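Local structure of origin of replication complex subunit 1B (Arabidopsis thaliana, 5HH7) at residues I28-Y33 against L189-V194. The protein binds origins of replication as part of the origin recognition complex and reads the unmodified histone H3 tail through its BAH-PHD cassette, the part in this structure. Numbering follows the deposited sequence.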
loop_
_atom_site.group_PDB
_atom_site.type_symbol
_atom_site.label_atom_id
_atom_site.label_comp_id
_atom_site.label_asym_id
_atom_site.label_seq_id
_atom_site.Cartn_x
_atom_site.Cartn_y
_atom_site.Cartn_z
ATOM N N ILE A 28 6.114 8.502 14.458
ATOM C CA ILE A 28 6.778 7.207 14.545
ATOM C C ILE A 28 5.738 6.096 14.472
ATOM O O ILE A 28 4.740 6.122 15.191
ATOM C CB ILE A 28 7.576 7.065 15.856
ATOM C CG1 ILE A 28 8.724 8.074 15.898
ATOM C CG2 ILE A 28 8.111 5.647 16.005
ATOM C CD1 ILE A 28 9.493 8.073 17.209
ATOM N N GLY A 29 5.964 5.136 13.583
ATOM C CA GLY A 29 5.041 4.029 13.418
ATOM C C GLY A 29 4.129 4.196 12.218
ATOM O O GLY A 29 3.452 3.250 11.814
ATOM N N ASP A 30 4.102 5.400 11.652
ATOM C CA ASP A 30 3.341 5.646 10.431
ATOM C C ASP A 30 3.916 4.840 9.272
ATOM O O ASP A 30 5.107 4.549 9.242
ATOM C CB ASP A 30 3.357 7.131 10.055
ATOM C CG ASP A 30 2.397 7.963 10.886
ATOM O OD1 ASP A 30 1.672 7.390 11.726
ATOM O OD2 ASP A 30 2.361 9.197 10.680
ATOM N N ASP A 31 3.057 4.493 8.319
ATOM C CA ASP A 31 3.481 3.850 7.082
ATOM C C ASP A 31 3.335 4.848 5.934
ATOM O O ASP A 31 2.329 5.558 5.849
ATOM C CB ASP A 31 2.633 2.604 6.824
ATOM C CG ASP A 31 2.761 1.574 7.935
ATOM O OD1 ASP A 31 3.902 1.163 8.236
ATOM O OD2 ASP A 31 1.724 1.192 8.520
ATOM N N VAL A 32 4.335 4.912 5.057
ATOM C CA VAL A 32 4.342 5.891 3.972
ATOM C C VAL A 32 4.868 5.319 2.658
ATOM O O VAL A 32 5.699 4.407 2.654
ATOM C CB VAL A 32 5.212 7.127 4.325
ATOM C CG1 VAL A 32 4.532 8.001 5.376
ATOM C CG2 VAL A 32 6.595 6.695 4.793
ATOM N N TYR A 33 4.375 5.862 1.547
ATOM C CA TYR A 33 4.981 5.628 0.242
ATOM C C TYR A 33 6.212 6.511 0.136
ATOM O O TYR A 33 6.195 7.665 0.579
ATOM C CB TYR A 33 4.030 6.016 -0.889
ATOM C CG TYR A 33 2.802 5.153 -1.078
ATOM C CD1 TYR A 33 2.904 3.852 -1.557
ATOM C CD2 TYR A 33 1.533 5.660 -0.832
ATOM C CE1 TYR A 33 1.773 3.069 -1.755
ATOM C CE2 TYR A 33 0.400 4.890 -1.027
ATOM C CZ TYR A 33 0.525 3.599 -1.492
ATOM O OH TYR A 33 -0.606 2.842 -1.686
ATOM N N LEU A 189 6.024 10.483 -0.193
ATOM C CA LEU A 189 4.918 10.854 -1.067
ATOM C C LEU A 189 3.671 11.145 -0.241
ATOM O O LEU A 189 3.215 12.285 -0.176
ATOM C CB LEU A 189 4.647 9.754 -2.097
ATOM C CG LEU A 189 5.737 9.590 -3.157
ATOM C CD1 LEU A 189 5.462 8.386 -4.048
ATOM C CD2 LEU A 189 5.858 10.865 -3.990
ATOM N N ARG A 190 3.128 10.110 0.392
ATOM C CA ARG A 190 2.005 10.272 1.313
ATOM C C ARG A 190 1.820 9.002 2.129
ATOM O O ARG A 190 2.488 7.997 1.881
ATOM C CB ARG A 190 0.715 10.623 0.564
ATOM C CG ARG A 190 0.405 9.718 -0.619
ATOM C CD ARG A 190 -0.841 10.200 -1.367
ATOM N NE ARG A 190 -1.247 9.286 -2.432
ATOM C CZ ARG A 190 -1.960 8.181 -2.233
ATOM N NH1 ARG A 190 -2.342 7.850 -1.008
ATOM N NH2 ARG A 190 -2.287 7.405 -3.257
ATOM N N HIS A 191 0.920 9.051 3.105
ATOM C CA HIS A 191 0.646 7.887 3.942
ATOM C C HIS A 191 -0.006 6.751 3.162
ATOM O O HIS A 191 -0.757 6.976 2.213
ATOM C CB HIS A 191 -0.273 8.260 5.110
ATOM C CG HIS A 191 0.407 9.018 6.206
ATOM N ND1 HIS A 191 0.417 10.395 6.266
ATOM C CD2 HIS A 191 1.090 8.590 7.296
ATOM C CE1 HIS A 191 1.080 10.782 7.341
ATOM N NE2 HIS A 191 1.498 9.706 7.984
ATOM N N CYS A 192 0.298 5.525 3.572
ATOM C CA CYS A 192 -0.535 4.382 3.227
ATOM C C CYS A 192 -0.963 3.749 4.546
ATOM O O CYS A 192 -0.543 4.196 5.613
ATOM C CB CYS A 192 0.201 3.385 2.324
ATOM S SG CYS A 192 1.722 2.679 3.005
ATOM N N SER A 193 -1.808 2.729 4.487
ATOM C CA SER A 193 -2.270 2.091 5.713
ATOM C C SER A 193 -1.985 0.594 5.698
ATOM O O SER A 193 -2.589 -0.157 4.933
ATOM C CB SER A 193 -3.759 2.351 5.934
ATOM O OG SER A 193 -4.135 2.009 7.257
ATOM N N VAL A 194 -1.056 0.168 6.545
ATOM C CA VAL A 194 -0.659 -1.233 6.595
ATOM C C VAL A 194 -1.309 -1.924 7.790
ATOM O O VAL A 194 -1.125 -1.505 8.930
ATOM C CB VAL A 194 0.866 -1.377 6.679
ATOM C CG1 VAL A 194 1.244 -2.836 6.735
ATOM C CG2 VAL A 194 1.523 -0.705 5.482
HETATM O O HOH W 1 0.329 5.201 8.243
HETATM O O HOH W 2 -0.480 2.226 8.798
#
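With chi1 at 59°, SG of Cys192 sits between its backbone N and carbonyl carbon, while Tyr33, its CG opposite the carbonyl carbon (chi1 -69°), swings its ring beneath that cysteine. CB of Cys192 lies over one face of the ring, 3.7 Å from Tyr33 CE2 and displaced toward the rim, a CH-pi contact; the sulfur stands almost straight above the centroid at 4.6 Å, a more distant sulfur-aromatic contact. Tyr33 CE2 also lies over one face of the Arg190 guanidinium, near its rim, 4.0 Å from NH1. Asp209 accepts a hydrogen bond from Tyr33 OH on OD1 and forms a salt bridge to Arg190 NH1 through OD2; with the salt bridge of Arg190 NE to Asp47, these bonds would hold both polar ends in place. The pairing illustrates how a BAH domain closes its curled sheet: strand 31-34 lies antiparallel against strand 188-195. Tyr33 N donates to Arg190 O (2.9 Å), Leu189 N to Tyr33 O and Cys192 N to Asp31 O (3.1 Å). One water adds a link from Asp31 N to Cys192 O; a second joins the Asp31 carboxylate to Val194 N, while Asp31 OD1 makes a salt bridge to Arg135 NE and a hydrogen bond with Tyr155 OH. His191 NE2 reaches Asp30 OD2 at 2.9 Å, in the imidazole plane but from above the carboxylate, the planes 76° apart; this oxygen also accepts from Glu27 N.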